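Local coordinates for protein CurF (Lyngbya majuscula, PDB 5DP2) that probably forms the cyclopropane ring in curacin A biosynthesis, as an NADP-binding member of the enoyl reductase family within a polyketide synthase, at residues P34-V39 and A90-V95; D94-W98 and P121-A126. One frame throughout, in Å; residues are numbered along the deposited sequence.

Contact 1 (P34-V39 and A90-V95); sequences PKSTEV and AVGSDV
The carboxylate of Asp-94 carries the CB of Ser-36 almost centrally over one face, 3.8 Å from CG, and the hydroxyl of Ser-93 bonds to OD1 from above the plane on that same side. Asp-94 CG stands anti to its carbonyl carbon (chi1 -64°), which swings the carboxylate across Ser-36. A second flat group, the Val-91 to Gly-92 peptide, has the ring of Pro-34 over one face, with Pro-34 CG 3.8 Å from Gly-92 N; the same ring also touches the methyl of Ala-90. At the edge of the Ser-36 carbonyl, Asp-94 N donates in the carbonyl plane to a lone pair of O (2.9 Å). Two type I turns, Lys-35 to Glu-38 and Gly-92 to Val-95, thus face each other at the end of an antiparallel pair in the GroES-like part of the chain, where Val-39 and Val-91 form a non-hydrogen-bonded pair. Gly-92 N donates to Glu-38 O at 2.7 Å. Gly-92 CA comes within 3.1 Å of Lys-35 O, and a CB there would collide with that oxygen. Val-95 lays CG2 against Thr-37 CA at 3.7 Å, while a water bridges Pro-34 O and Ser-93 N.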
loop_
_atom_site.group_PDB
_atom_site.type_symbol
_atom_site.label_atom_id
_atom_site.label_comp_id
_atom_site.label_asym_id
_atom_site.label_seq_id
_atom_site.Cartn_x
_atom_site.Cartn_y
_atom_site.Cartn_z
ATOM N N PRO A 34 13.059 0.857 25.589
ATOM C CA PRO A 34 12.299 -0.364 25.364
ATOM C C PRO A 34 12.267 -1.231 26.626
ATOM O O PRO A 34 13.294 -1.406 27.294
ATOM C CB PRO A 34 13.074 -1.045 24.222
ATOM C CG PRO A 34 14.459 -0.486 24.284
ATOM C CD PRO A 34 14.271 0.927 24.752
ATOM N N LYS A 35 11.102 -1.826 26.888
ATOM C CA LYS A 35 10.949 -2.858 27.901
ATOM C C LYS A 35 11.612 -4.142 27.402
ATOM O O LYS A 35 12.115 -4.202 26.259
ATOM C CB LYS A 35 9.466 -3.046 28.244
ATOM C CG LYS A 35 8.864 -1.827 28.914
ATOM C CD LYS A 35 7.386 -2.018 29.115
ATOM C CE LYS A 35 6.763 -0.791 29.738
ATOM N NZ LYS A 35 6.914 0.403 28.851
ATOM N N SER A 36 11.613 -5.186 28.253
ATOM C CA SER A 36 12.494 -6.310 28.018
ATOM C C SER A 36 12.282 -7.052 26.716
ATOM O O SER A 36 13.214 -7.682 26.228
ATOM C CB SER A 36 12.446 -7.280 29.196
ATOM O OG SER A 36 11.198 -7.915 29.282
ATOM N N THR A 37 11.077 -7.019 26.168
ATOM C CA THR A 37 10.796 -7.693 24.887
ATOM C C THR A 37 10.430 -6.728 23.754
ATOM O O THR A 37 9.813 -7.138 22.777
ATOM C CB THR A 37 9.831 -8.857 24.988
ATOM O OG1 THR A 37 8.594 -8.312 25.361
ATOM C CG2 THR A 37 10.320 -9.899 25.978
ATOM N N GLU A 38 10.866 -5.477 23.862
ATOM C CA GLU A 38 10.623 -4.463 22.841
ATOM C C GLU A 38 11.900 -4.088 22.108
ATOM O O GLU A 38 13.001 -4.360 22.580
ATOM C CB GLU A 38 10.021 -3.218 23.484
ATOM C CG GLU A 38 8.650 -3.429 24.103
ATOM C CD GLU A 38 8.084 -2.195 24.775
ATOM O OE1 GLU A 38 8.834 -1.347 25.287
ATOM O OE2 GLU A 38 6.852 -2.122 24.839
ATOM N N VAL A 39 11.722 -3.421 20.956
ATOM C CA VAL A 39 12.806 -2.896 20.139
ATOM C C VAL A 39 12.479 -1.441 19.787
ATOM O O VAL A 39 11.335 -1.143 19.441
ATOM C CB VAL A 39 12.951 -3.709 18.821
ATOM C CG1 VAL A 39 14.084 -3.201 17.960
ATOM C CG2 VAL A 39 13.152 -5.195 19.104
ATOM N N ALA A 90 17.963 0.840 19.992
ATOM C CA ALA A 90 18.003 0.289 21.365
ATOM C C ALA A 90 17.174 -0.976 21.341
ATOM O O ALA A 90 16.167 -1.057 20.638
ATOM C CB ALA A 90 17.471 1.297 22.386
ATOM N N VAL A 91 17.587 -1.957 22.137
ATOM C CA VAL A 91 16.914 -3.228 22.181
ATOM C C VAL A 91 16.610 -3.588 23.634
ATOM O O VAL A 91 17.461 -3.435 24.525
ATOM C CB VAL A 91 17.777 -4.306 21.486
ATOM C CG1 VAL A 91 17.086 -5.634 21.462
ATOM C CG2 VAL A 91 18.116 -3.887 20.045
ATOM N N GLY A 92 15.408 -4.105 23.873
ATOM C CA GLY A 92 15.052 -4.585 25.200
ATOM C C GLY A 92 16.006 -5.688 25.650
ATOM O O GLY A 92 16.570 -6.450 24.847
ATOM N N SER A 93 16.163 -5.786 26.963
ATOM C CA SER A 93 17.181 -6.628 27.553
ATOM C C SER A 93 17.078 -8.087 27.175
ATOM O O SER A 93 18.114 -8.767 27.133
ATOM C CB SER A 93 17.091 -6.522 29.083
ATOM O OG SER A 93 15.863 -6.993 29.583
ATOM N N ASP A 94 15.863 -8.577 26.952
ATOM C CA ASP A 94 15.636 -9.999 26.760
ATOM C C ASP A 94 15.468 -10.369 25.274
ATOM O O ASP A 94 15.147 -11.512 24.954
ATOM C CB ASP A 94 14.436 -10.499 27.581
ATOM C CG ASP A 94 14.602 -10.410 29.119
ATOM O OD1 ASP A 94 15.460 -9.656 29.641
ATOM O OD2 ASP A 94 13.802 -11.088 29.804
ATOM N N VAL A 95 15.705 -9.420 24.364
ATOM C CA VAL A 95 15.546 -9.658 22.932
ATOM C C VAL A 95 16.858 -10.093 22.338
ATOM O O VAL A 95 17.883 -9.434 22.523
ATOM C CB VAL A 95 15.080 -8.388 22.210
ATOM C CG1 VAL A 95 15.118 -8.558 20.687
ATOM C CG2 VAL A 95 13.701 -7.984 22.679
HETATM O O HOH W 1 14.736 -3.716 28.470
#

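Contact 2 (D94-W98 and P121-A126); sequences DVSQW and PDDLLA
Trp-98 meets Pro-121 at the pyrrole edge of its indole: NE1 donates to Pro-121 O at 3.0 Å with an N-H...O angle of 160°, the oxygen lying near the ring plane and the donor tilted slightly from the carbonyl plane. Beside this bond, Trp-98 CD1 rests on Pro-121 CB at 3.7 Å. A chi1 of -60° sets Trp-98 CG beside its own backbone N, and the six-membered ring runs along strand 124-126, so that CH2 comes up to Ala-126 N edge-on. Leu-124 occupies one face: its CD1 sits over the five-membered ring, 4.1 Å from the centroid, in a CH-pi contact, while CB lies nearer the rim. Gln-97 CG backs the opposite face, and its extended chain carries OE1 to 3.4 Å from Pro-121 CB. The indole thereby joins the loop after strand 83-91 to the 3-10 segment 121-123 and strand 124-126 of the GroES-like region, with Val-39 and Val-104 of neighbouring strands also touching it. Were the indole cut back to an alanine here, Pro-121 O would probably lose its indole donor and a gap would open beside Leu-124. Gln-97 NE2 donates to a water (2.7 Å) lying close to the carbonyl oxygens of Pro-121 and Leu-124. The one N-H...O bond sets the direction of an indole otherwise held by apolar contacts on both faces, with the Gln-97 amide and the water bringing polar groups to its margin.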
loop_
_atom_site.group_PDB
_atom_site.type_symbol
_atom_site.label_atom_id
_atom_site.label_comp_id
_atom_site.label_asym_id
_atom_site.label_seq_id
_atom_site.Cartn_x
_atom_site.Cartn_y
_atom_site.Cartn_z
ATOM N N ASP A 94 15.863 -8.577 26.952
ATOM C CA ASP A 94 15.636 -9.999 26.760
ATOM C C ASP A 94 15.468 -10.369 25.274
ATOM O O ASP A 94 15.147 -11.512 24.954
ATOM C CB ASP A 94 14.436 -10.499 27.581
ATOM C CG ASP A 94 14.602 -10.410 29.119
ATOM O OD1 ASP A 94 15.460 -9.656 29.641
ATOM O OD2 ASP A 94 13.802 -11.088 29.804
ATOM N N VAL A 95 15.705 -9.420 24.364
ATOM C CA VAL A 95 15.546 -9.658 22.932
ATOM C C VAL A 95 16.858 -10.093 22.338
ATOM O O VAL A 95 17.883 -9.434 22.523
ATOM C CB VAL A 95 15.080 -8.388 22.210
ATOM C CG1 VAL A 95 15.118 -8.558 20.687
ATOM C CG2 VAL A 95 13.701 -7.984 22.679
ATOM N N SER A 96 16.774 -11.188 21.590
ATOM C CA SER A 96 17.885 -11.776 20.842
ATOM C C SER A 96 17.806 -11.583 19.317
ATOM O O SER A 96 18.829 -11.680 18.644
ATOM C CB SER A 96 17.963 -13.290 21.123
ATOM O OG SER A 96 16.707 -13.927 20.861
ATOM N N GLN A 97 16.603 -11.352 18.799
ATOM C CA GLN A 97 16.349 -11.387 17.346
ATOM C C GLN A 97 16.993 -10.221 16.583
ATOM O O GLN A 97 17.284 -10.329 15.401
ATOM C CB GLN A 97 14.828 -11.417 17.061
ATOM C CG GLN A 97 14.475 -11.541 15.581
ATOM C CD GLN A 97 12.982 -11.664 15.309
ATOM O OE1 GLN A 97 12.177 -11.842 16.225
ATOM N NE2 GLN A 97 12.608 -11.570 14.028
ATOM N N TRP A 98 17.139 -9.090 17.253
ATOM C CA TRP A 98 17.635 -7.861 16.649
ATOM C C TRP A 98 18.699 -7.270 17.544
ATOM O O TRP A 98 18.694 -7.500 18.764
ATOM C CB TRP A 98 16.484 -6.848 16.473
ATOM C CG TRP A 98 15.380 -7.360 15.600
ATOM C CD1 TRP A 98 14.136 -7.740 16.000
ATOM C CD2 TRP A 98 15.419 -7.544 14.183
ATOM N NE1 TRP A 98 13.413 -8.187 14.929
ATOM C CE2 TRP A 98 14.173 -8.055 13.796
ATOM C CE3 TRP A 98 16.384 -7.308 13.203
ATOM C CZ2 TRP A 98 13.871 -8.371 12.483
ATOM C CZ3 TRP A 98 16.074 -7.622 11.885
ATOM C CH2 TRP A 98 14.832 -8.133 11.546
ATOM N N PRO A 121 9.726 -7.438 18.385
ATOM C CA PRO A 121 10.616 -7.999 17.364
ATOM C C PRO A 121 9.894 -8.620 16.179
ATOM O O PRO A 121 10.440 -8.616 15.087
ATOM C CB PRO A 121 11.426 -9.073 18.119
ATOM C CG PRO A 121 11.145 -8.888 19.516
ATOM C CD PRO A 121 10.025 -7.955 19.730
ATOM N N ASP A 122 8.708 -9.187 16.399
ATOM C CA ASP A 122 7.931 -9.825 15.330
ATOM C C ASP A 122 7.256 -8.829 14.387
ATOM O O ASP A 122 6.614 -9.229 13.417
ATOM C CB ASP A 122 6.877 -10.762 15.906
ATOM C CG ASP A 122 7.477 -11.957 16.637
ATOM O OD1 ASP A 122 8.663 -12.320 16.418
ATOM O OD2 ASP A 122 6.734 -12.559 17.438
ATOM N N ASP A 123 7.408 -7.546 14.653
ATOM C CA ASP A 123 6.858 -6.494 13.799
ATOM C C ASP A 123 7.883 -5.929 12.826
ATOM O O ASP A 123 7.596 -4.926 12.168
ATOM C CB ASP A 123 6.398 -5.272 14.652
ATOM C CG ASP A 123 5.304 -5.545 15.617
ATOM O OD1 ASP A 123 4.377 -6.178 15.173
ATOM O OD2 ASP A 123 5.356 -5.067 16.780
ATOM N N LEU A 124 9.084 -6.514 12.793
ATOM C CA LEU A 124 10.180 -6.012 11.981
ATOM C C LEU A 124 10.624 -7.071 10.978
ATOM O O LEU A 124 10.589 -8.284 11.275
ATOM C CB LEU A 124 11.368 -5.660 12.887
ATOM C CG LEU A 124 11.075 -4.574 13.923
ATOM C CD1 LEU A 124 12.310 -4.365 14.801
ATOM C CD2 LEU A 124 10.621 -3.285 13.265
ATOM N N LEU A 125 11.086 -6.608 9.820
ATOM C CA LEU A 125 11.617 -7.441 8.738
ATOM C C LEU A 125 12.979 -6.886 8.344
ATOM O O LEU A 125 13.198 -5.685 8.369
ATOM C CB LEU A 125 10.672 -7.405 7.531
ATOM C CG LEU A 125 9.247 -7.945 7.789
ATOM C CD1 LEU A 125 8.357 -7.605 6.598
ATOM C CD2 LEU A 125 9.255 -9.442 8.077
ATOM N N ALA A 126 13.904 -7.756 7.971
ATOM C CA ALA A 126 15.224 -7.302 7.551
ATOM C C ALA A 126 15.146 -6.542 6.224
ATOM O O ALA A 126 14.594 -7.027 5.229
ATOM C CB ALA A 126 16.168 -8.492 7.417
HETATM O O HOH W 2 10.425 -10.696 12.640
#

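Overall arrangement
Contacts 1 and 2 have their centres about 9 Å apart and share Asp-94 and Val-95, so that the turn after strand 83-91 packs against residues 34-39 and then leads into the loop that carries Trp-98. Val-39 joins the two directly: its CG1 lies 3.8 Å from Leu-124 CD1, and its CG2 is 4.1 Å from Trp-98 CD1. Thr-37 O also approaches Pro-121 CD at 3.2 Å. Strand 39-48 pairs with both strand 83-91 and strand 116-119, the latter running just ahead of Pro-121. The centres of contacts 1 and 2 lie about 29 and 23 Å from the centre of the chain, at an end of the molecule remote from the bound NADP.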